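Long-range contacts in gentamicin resistance protein (Enterococcus gallinarum, PDB 6CTZ), which probably transfers phosphate from a guanine nucleotide to the 2''-hydroxyl of aminoglycoside antibiotics, and binds GDP, kanamycin and magnesium here: residues Q11-I15 and Y75-R79; D37-R41 and Q72-I76; A113-A117 and Q241-R246. The protein carries 2 engineered substitutions. One frame throughout, in Å; residues are numbered along the deposited sequence. Where two conformers were deposited one is given.

Contact 1: Q11-I15 and Y75-R79; sequences QFPDI and YIGKR
The hydroxyl of Y75 donates a short hydrogen bond to D14, with 2.7 Å between Y75 OH and D14 OD2. OD2 lies at the edge of the tyrosine ring, close to its plane, whereas the hydroxyl meets OD2 from above the carboxylate plane. The D14 CG sits between its backbone N and carbonyl carbon (chi1 56°), which turns the carboxylate toward the tyrosine, within a type I turn from F12 to I15 that the bond from I15 N to F12 O closes. The same turn brings I15 over the ring: its CD1 stands above the centre of one face in a CH-pi contact, 3.7 Å from the Y75 centroid. Hydroxyl and ring face are thus both held by one turn, which should limit rotation of the phenol.

F12 fills the next place along the strand. Its ring is sandwiched between CB of its neighbour Q11 on one face and Y75 CB on the other, the latter 3.8 Å from the F12 centroid. The two aromatic planes stand 53° apart, neither stacked nor edge-to-face, and the F12 edge reaches the backbone, with CZ 3.6 Å from G77 N. Beyond G77, the Q11 amide grips K78 at two points. K78 N donates to Q11 OE1 (2.9 Å, 163° at the hydrogen) in the carbonyl plane, on a lone pair; Q11 NE2 returns a bond to K78 O at 2.8 Å, tilted out of the carbonyl plane of K78.

G77 bonds by its backbone to F85 of strand 83-89, while strand 73-78 is outermost in the five-stranded sheet. The glutamine amide therefore pairs with the outward-facing N-H and C=O of an edge strand, where the N-terminal helix ends against the antiparallel sheet of a kinase-like N-lobe.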
# COMPACT_ATOMS: atom_id res chain seq x y z
N GLN A 11 -20.26 22.38 0.45
CA GLN A 11 -19.87 22.07 1.82
C GLN A 11 -18.74 22.94 2.35
O GLN A 11 -18.59 23.03 3.57
CB GLN A 11 -19.51 20.58 1.93
CG GLN A 11 -20.67 19.72 1.45
CD GLN A 11 -20.44 18.24 1.58
OE1 GLN A 11 -19.74 17.78 2.49
NE2 GLN A 11 -21.02 17.48 0.67
N PHE A 12 -17.96 23.59 1.49
CA PHE A 12 -16.78 24.34 1.93
C PHE A 12 -16.82 25.73 1.33
O PHE A 12 -16.27 25.97 0.25
CB PHE A 12 -15.50 23.59 1.58
CG PHE A 12 -15.53 22.16 2.03
CD1 PHE A 12 -15.65 21.85 3.37
CD2 PHE A 12 -15.48 21.13 1.11
CE1 PHE A 12 -15.69 20.53 3.79
CE2 PHE A 12 -15.52 19.81 1.52
CZ PHE A 12 -15.63 19.51 2.86
N PRO A 13 -17.47 26.68 2.01
CA PRO A 13 -17.63 28.03 1.44
C PRO A 13 -16.34 28.78 1.21
O PRO A 13 -16.35 29.79 0.51
CB PRO A 13 -18.50 28.75 2.49
CG PRO A 13 -19.21 27.64 3.22
CD PRO A 13 -18.20 26.52 3.27
N ASP A 14 -15.22 28.33 1.78
CA ASP A 14 -13.95 29.02 1.57
C ASP A 14 -13.21 28.54 0.34
O ASP A 14 -12.11 29.03 0.06
CB ASP A 14 -13.05 28.92 2.82
CG ASP A 14 -12.80 27.49 3.24
OD1 ASP A 14 -13.67 26.63 3.01
OD2 ASP A 14 -11.72 27.23 3.82
N ILE A 15 -13.77 27.60 -0.42
CA ILE A 15 -13.13 27.09 -1.63
C ILE A 15 -13.86 27.65 -2.84
O ILE A 15 -15.03 27.32 -3.08
CB ILE A 15 -13.12 25.55 -1.66
CG1 ILE A 15 -12.34 25.03 -0.46
CG2 ILE A 15 -12.52 25.04 -2.97
CD1 ILE A 15 -12.43 23.57 -0.31
N TYR A 75 -10.38 19.51 5.08
CA TYR A 75 -11.79 19.54 4.71
C TYR A 75 -12.34 18.14 4.86
O TYR A 75 -11.79 17.18 4.31
CB TYR A 75 -11.94 20.03 3.27
CG TYR A 75 -11.45 21.46 3.12
CD1 TYR A 75 -12.15 22.51 3.70
CD2 TYR A 75 -10.28 21.75 2.42
CE1 TYR A 75 -11.70 23.81 3.59
CE2 TYR A 75 -9.83 23.06 2.30
CZ TYR A 75 -10.55 24.08 2.88
OH TYR A 75 -10.10 25.38 2.77
N ILE A 76 -13.41 18.00 5.65
CA ILE A 76 -14.03 16.71 5.88
C ILE A 76 -15.48 16.84 5.44
O ILE A 76 -16.27 17.55 6.07
CB ILE A 76 -13.90 16.24 7.33
CG1 ILE A 76 -12.41 16.12 7.70
CG2 ILE A 76 -14.60 14.91 7.52
CD1 ILE A 76 -12.14 15.51 9.06
N GLY A 77 -15.81 16.20 4.32
CA GLY A 77 -17.13 16.29 3.73
C GLY A 77 -17.91 14.99 3.84
O GLY A 77 -17.43 13.97 4.35
N LYS A 78 -19.13 15.04 3.33
CA LYS A 78 -20.06 13.94 3.37
C LYS A 78 -20.85 13.86 2.09
O LYS A 78 -21.33 14.84 1.62
CB LYS A 78 -21.03 14.24 4.51
CG LYS A 78 -21.80 13.10 5.05
CD LYS A 78 -22.33 13.48 6.41
CE LYS A 78 -23.57 14.31 6.28
NZ LYS A 78 -23.28 15.76 6.39
N ARG A 79 -20.98 12.68 1.51
CA ARG A 79 -21.83 12.51 0.34
C ARG A 79 -23.27 12.24 0.81
O ARG A 79 -24.20 12.65 0.20
CB ARG A 79 -21.46 11.30 -0.47
CG ARG A 79 -20.17 11.46 -1.16
CD ARG A 79 -19.96 10.27 -2.02
NE ARG A 79 -20.55 10.58 -3.26
CZ ARG A 79 -19.93 10.56 -4.40
NH1 ARG A 79 -18.69 10.24 -4.43
NH2 ARG A 79 -20.57 10.91 -5.47

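Contact 2: D37-R41 and Q72-I76; sequences DWVFR and QYVYI. With GDP (guanosine-5'-diphosphate), chain B.
R41 runs from strand 38-43 between the GDP phosphate and the hydroxyl of Y73. Its CB is directed toward strand 73-78; CG lies anti to the backbone N (chi1 -172°), and the chain stays extended to NE. CD passes 3.8 Å from GDP O1A, and NE then donates to that oxygen at 2.7 Å. At the tip, NH2 supplies a second bond to GDP O1A (3.0 Å), while NH1 turns to a salt bridge with E55 of helix 46-62. R41 NH1 also lies 3.4 Å from Y73 OH, at an angle too poor for a hydrogen bond.

The other end is apolar. Y75 meets the face of the W38 six-membered ring edge-to-face, planes at 68°, its CE2 3.6 Å from W38 CZ3. F40 completes the aromatic cluster, its CZ 3.9 Å from Y75 CD2; their planes are 25° apart, but the rings are shifted past each other. The strand axes stay 9.2 Å apart because strand 83-89 runs between them in the sheet. R41, bonded to an alpha-phosphate oxygen and salt-bridged to E55, is placed much as the lysine of the lysine-glutamate pair in protein kinases.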
# COMPACT_ATOMS: atom_id res chain seq x y z
N ASP A 37 -3.73 23.00 -5.90
CA ASP A 37 -3.25 23.01 -4.52
C ASP A 37 -3.92 21.99 -3.61
O ASP A 37 -3.29 21.55 -2.65
CB ASP A 37 -3.48 24.40 -3.89
CG ASP A 37 -2.69 25.49 -4.58
OD1 ASP A 37 -1.73 25.16 -5.31
OD2 ASP A 37 -3.03 26.67 -4.38
N TRP A 38 -5.18 21.64 -3.86
CA TRP A 38 -5.97 20.85 -2.91
C TRP A 38 -6.34 19.52 -3.55
O TRP A 38 -6.92 19.49 -4.63
CB TRP A 38 -7.25 21.59 -2.54
CG TRP A 38 -7.02 22.79 -1.69
CD1 TRP A 38 -7.00 24.09 -2.09
CD2 TRP A 38 -6.75 22.80 -0.28
NE1 TRP A 38 -6.74 24.91 -1.02
CE2 TRP A 38 -6.59 24.14 0.11
CE3 TRP A 38 -6.64 21.79 0.69
CZ2 TRP A 38 -6.32 24.51 1.42
CZ3 TRP A 38 -6.37 22.16 2.00
CH2 TRP A 38 -6.22 23.51 2.35
N VAL A 39 -6.03 18.44 -2.85
CA VAL A 39 -6.44 17.15 -3.30
C VAL A 39 -7.77 16.81 -2.63
O VAL A 39 -7.87 16.84 -1.44
CB VAL A 39 -5.40 16.04 -2.90
CG1 VAL A 39 -5.91 14.66 -3.27
CG2 VAL A 39 -4.04 16.32 -3.49
N PHE A 40 -8.80 16.56 -3.41
CA PHE A 40 -10.05 16.03 -2.88
C PHE A 40 -10.16 14.56 -3.26
O PHE A 40 -10.00 14.20 -4.43
CB PHE A 40 -11.27 16.86 -3.32
CG PHE A 40 -11.42 18.10 -2.51
CD1 PHE A 40 -10.73 19.26 -2.85
CD2 PHE A 40 -12.19 18.09 -1.35
CE1 PHE A 40 -10.85 20.41 -2.08
CE2 PHE A 40 -12.31 19.23 -0.58
CZ PHE A 40 -11.63 20.38 -0.94
N ARG A 41 -10.40 13.73 -2.26
CA ARG A 41 -10.25 12.29 -2.39
C ARG A 41 -11.56 11.63 -2.00
O ARG A 41 -12.02 11.78 -0.85
CB ARG A 41 -9.09 11.81 -1.53
CG ARG A 41 -8.71 10.36 -1.71
CD ARG A 41 -7.50 10.11 -0.84
NE ARG A 41 -7.00 8.75 -0.69
CZ ARG A 41 -7.11 8.05 0.43
NH1 ARG A 41 -7.83 8.51 1.45
NH2 ARG A 41 -6.51 6.87 0.54
N GLN A 72 -2.92 15.65 5.40
CA GLN A 72 -3.56 16.28 6.55
C GLN A 72 -4.91 16.80 6.10
O GLN A 72 -5.00 17.81 5.38
CB GLN A 72 -2.71 17.42 7.06
CG GLN A 72 -1.45 16.95 7.69
CD GLN A 72 -0.86 18.08 8.44
OE1 GLN A 72 -1.04 18.19 9.65
NE2 GLN A 72 -0.22 18.98 7.73
N TYR A 73 -5.96 16.11 6.51
CA TYR A 73 -7.30 16.42 6.02
C TYR A 73 -7.79 17.70 6.68
O TYR A 73 -8.07 17.72 7.88
CB TYR A 73 -8.23 15.25 6.33
CG TYR A 73 -7.82 13.90 5.74
CD1 TYR A 73 -6.98 13.79 4.62
CD2 TYR A 73 -8.29 12.73 6.31
CE1 TYR A 73 -6.65 12.55 4.10
CE2 TYR A 73 -7.97 11.50 5.79
CZ TYR A 73 -7.15 11.41 4.69
OH TYR A 73 -6.84 10.17 4.19
N VAL A 74 -7.87 18.76 5.90
CA VAL A 74 -8.40 20.04 6.37
C VAL A 74 -9.90 20.11 6.16
O VAL A 74 -10.62 20.69 6.97
CB VAL A 74 -7.67 21.18 5.63
CG1 VAL A 74 -8.35 22.54 5.85
CG2 VAL A 74 -6.21 21.22 6.06
N TYR A 75 -10.38 19.51 5.08
CA TYR A 75 -11.79 19.54 4.71
C TYR A 75 -12.34 18.14 4.86
O TYR A 75 -11.79 17.18 4.31
CB TYR A 75 -11.94 20.03 3.27
CG TYR A 75 -11.45 21.46 3.12
CD1 TYR A 75 -12.15 22.51 3.70
CD2 TYR A 75 -10.28 21.75 2.42
CE1 TYR A 75 -11.70 23.81 3.59
CE2 TYR A 75 -9.83 23.06 2.30
CZ TYR A 75 -10.55 24.08 2.88
OH TYR A 75 -10.10 25.38 2.77
N ILE A 76 -13.41 18.00 5.65
CA ILE A 76 -14.03 16.71 5.88
C ILE A 76 -15.48 16.84 5.44
O ILE A 76 -16.27 17.55 6.07
CB ILE A 76 -13.90 16.24 7.33
CG1 ILE A 76 -12.41 16.12 7.70
CG2 ILE A 76 -14.60 14.91 7.52
CD1 ILE A 76 -12.14 15.51 9.06
PB GDP B . -6.33 4.39 -3.50
O1B GDP B . -6.57 4.18 -2.03
O2B GDP B . -5.08 3.68 -3.98
O3B GDP B . -7.56 4.09 -4.33
O3A GDP B . -6.10 5.98 -3.67
PA GDP B . -4.80 6.87 -3.28
O1A GDP B . -4.94 7.46 -1.91
O2A GDP B . -3.53 6.06 -3.50
O5' GDP B . -4.95 8.08 -4.35
C5' GDP B . -5.03 7.77 -5.74
C4' GDP B . -3.88 8.43 -6.46
O4' GDP B . -4.05 9.85 -6.40
C3' GDP B . -2.51 8.18 -5.85
O3' GDP B . -1.96 6.91 -6.22
C2' GDP B . -1.74 9.32 -6.46
O2' GDP B . -1.44 9.05 -7.83
C1' GDP B . -2.76 10.45 -6.44
N9 GDP B . -2.60 11.25 -5.21
C8 GDP B . -3.33 11.18 -4.07
N7 GDP B . -2.87 12.10 -3.18
C5 GDP B . -1.85 12.75 -3.76
C6 GDP B . -0.91 13.82 -3.39
O6 GDP B . -0.97 14.37 -2.28
N1 GDP B . 0.00 14.18 -4.31
C2 GDP B . 0.10 13.61 -5.53
N2 GDP B . 1.03 14.05 -6.40
N3 GDP B . -0.73 12.62 -5.94
C4 GDP B . -1.69 12.19 -5.10

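Contact 3: A113-A117 and Q241-R246; sequences ALQLA and QVMAYR
A113 and A117 of helix 106-125 meet V242 and Y245 of helix 236-246 in a close helix-helix crossing within the largely helical C-terminal lobe of this kinase-like fold. The segment axes approach to 8.2 Å at a signed angle of -56°, and the CA atoms of A113 and V242 are 4.8 Å apart. The small methyls of the two alanines, both directed at the partner helix, are consistent with so close an approach.

The tight part centres on V242, whose two methyl groups divide their partners. With CG1 anti to the backbone N (chi1 179°), that branch lies 3.9 Å from A117 N, while CG2 reaches A113 CA at 3.8 Å. One turn further on, A117 CB packs against Y245 CB at 3.6 Å. No hydrogen bond spans the segments; the fit is apolar, and F238 adds to it by touching A113 and L116.

The outer margin is built differently. Y245 is exposed and L114 partly so, and their side chains cross at about a right angle. L114 CA, 3.6 Å from Y245 CD2, lies on the same side of the ring plane as L114 CD1, so that face is turned to the helix backbone. A hydrogen bond between Y245 OH and D110 OD1, one turn before L114, holds the phenol's far end. Over the ring face, offset toward the rim, L114 CD1 makes a CH-pi contact 3.9 Å from the Y245 centroid.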
# COMPACT_ATOMS: atom_id res chain seq x y z
N ALA A 113 16.60 4.53 0.69
CA ALA A 113 16.53 3.34 1.53
C ALA A 113 16.63 3.69 3.01
O ALA A 113 15.88 3.15 3.83
CB ALA A 113 17.65 2.36 1.15
N LEU A 114 17.51 4.63 3.35
CA LEU A 114 17.65 5.05 4.73
C LEU A 114 16.36 5.71 5.23
O LEU A 114 15.90 5.43 6.34
CB LEU A 114 18.82 6.03 4.83
CG LEU A 114 19.09 6.62 6.21
CD1 LEU A 114 19.30 5.54 7.26
CD2 LEU A 114 20.27 7.58 6.13
N GLN A 115 15.77 6.58 4.41
CA GLN A 115 14.55 7.26 4.84
C GLN A 115 13.38 6.31 4.96
O GLN A 115 12.55 6.45 5.86
CB GLN A 115 14.21 8.39 3.88
CG GLN A 115 15.13 9.58 3.97
CD GLN A 115 14.64 10.69 3.08
OE1 GLN A 115 15.00 10.75 1.91
NE2 GLN A 115 13.77 11.54 3.62
N LEU A 116 13.28 5.33 4.06
CA LEU A 116 12.21 4.34 4.17
C LEU A 116 12.40 3.46 5.39
O LEU A 116 11.43 3.14 6.09
CB LEU A 116 12.13 3.51 2.90
CG LEU A 116 11.44 4.20 1.72
CD1 LEU A 116 11.61 3.37 0.47
CD2 LEU A 116 9.96 4.41 2.03
N ALA A 117 13.64 3.07 5.68
CA ALA A 117 13.91 2.31 6.90
C ALA A 117 13.47 3.09 8.13
O ALA A 117 12.84 2.53 9.04
CB ALA A 117 15.40 1.98 6.99
N GLN A 241 18.77 -3.28 1.03
CA GLN A 241 19.34 -2.06 1.60
C GLN A 241 18.46 -1.50 2.71
O GLN A 241 18.96 -1.08 3.76
CB GLN A 241 19.52 -1.00 0.52
CG GLN A 241 20.57 -1.25 -0.54
CD GLN A 241 20.65 -0.09 -1.52
OE1 GLN A 241 20.01 -0.10 -2.57
NE2 GLN A 241 21.43 0.93 -1.17
N VAL A 242 17.14 -1.47 2.49
CA VAL A 242 16.22 -1.03 3.54
C VAL A 242 16.33 -1.95 4.75
O VAL A 242 16.44 -1.49 5.89
CB VAL A 242 14.78 -0.96 3.00
CG1 VAL A 242 13.84 -0.53 4.12
CG2 VAL A 242 14.67 0.02 1.82
N MET A 243 16.32 -3.27 4.51
CA MET A 243 16.42 -4.23 5.60
C MET A 243 17.70 -4.03 6.41
O MET A 243 17.69 -4.11 7.64
CB MET A 243 16.38 -5.65 5.05
CG MET A 243 15.01 -6.01 4.49
SD MET A 243 15.06 -7.60 3.65
CE MET A 243 13.29 -7.82 3.40
N ALA A 244 18.81 -3.75 5.73
CA ALA A 244 20.07 -3.56 6.44
C ALA A 244 19.99 -2.33 7.34
O ALA A 244 20.38 -2.37 8.51
CB ALA A 244 21.23 -3.46 5.46
N TYR A 245 19.48 -1.21 6.80
CA TYR A 245 19.38 -0.00 7.62
C TYR A 245 18.45 -0.21 8.80
O TYR A 245 18.63 0.40 9.86
CB TYR A 245 18.92 1.18 6.77
CG TYR A 245 20.02 1.91 6.05
CD1 TYR A 245 21.17 2.30 6.72
CD2 TYR A 245 19.91 2.23 4.70
CE1 TYR A 245 22.19 2.99 6.07
CE2 TYR A 245 20.91 2.92 4.04
CZ TYR A 245 22.05 3.30 4.73
OH TYR A 245 23.05 3.99 4.08
N ARG A 246 17.46 -1.08 8.65
CA ARG A 246 16.57 -1.39 9.77
C ARG A 246 17.17 -2.39 10.75
O ARG A 246 16.59 -2.60 11.82
CB ARG A 246 15.22 -1.91 9.28
CG ARG A 246 14.40 -0.85 8.61
CD ARG A 246 12.99 -1.30 8.30
NE ARG A 246 12.16 -1.41 9.49
CZ ARG A 246 11.00 -2.05 9.52
NH1 ARG A 246 10.57 -2.65 8.42
NH2 ARG A 246 10.28 -2.11 10.64

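Overall arrangement
Contacts 1 and 2 form one continuous packing unit, whereas contact 3 stands apart in the other lobe. The first two share Y75 and I76, their centres are 9 Å apart, and they touch directly: I15 CD1 lies 3.3 Å from F40 CZ, and F12 CE2 lies 3.9 Å from F40 CE2. Contact 2 alone reaches the nucleotide; its R41 side chain is about 4 Å from a magnesium ion and about 9 Å from kanamycin, while the Y75 side chain is about 13 Å from GDP. Contact 3 lies about 30 Å from contact 2 and 39 Å from contact 1, centre to centre, with its L116 side chain about 13 Å from kanamycin.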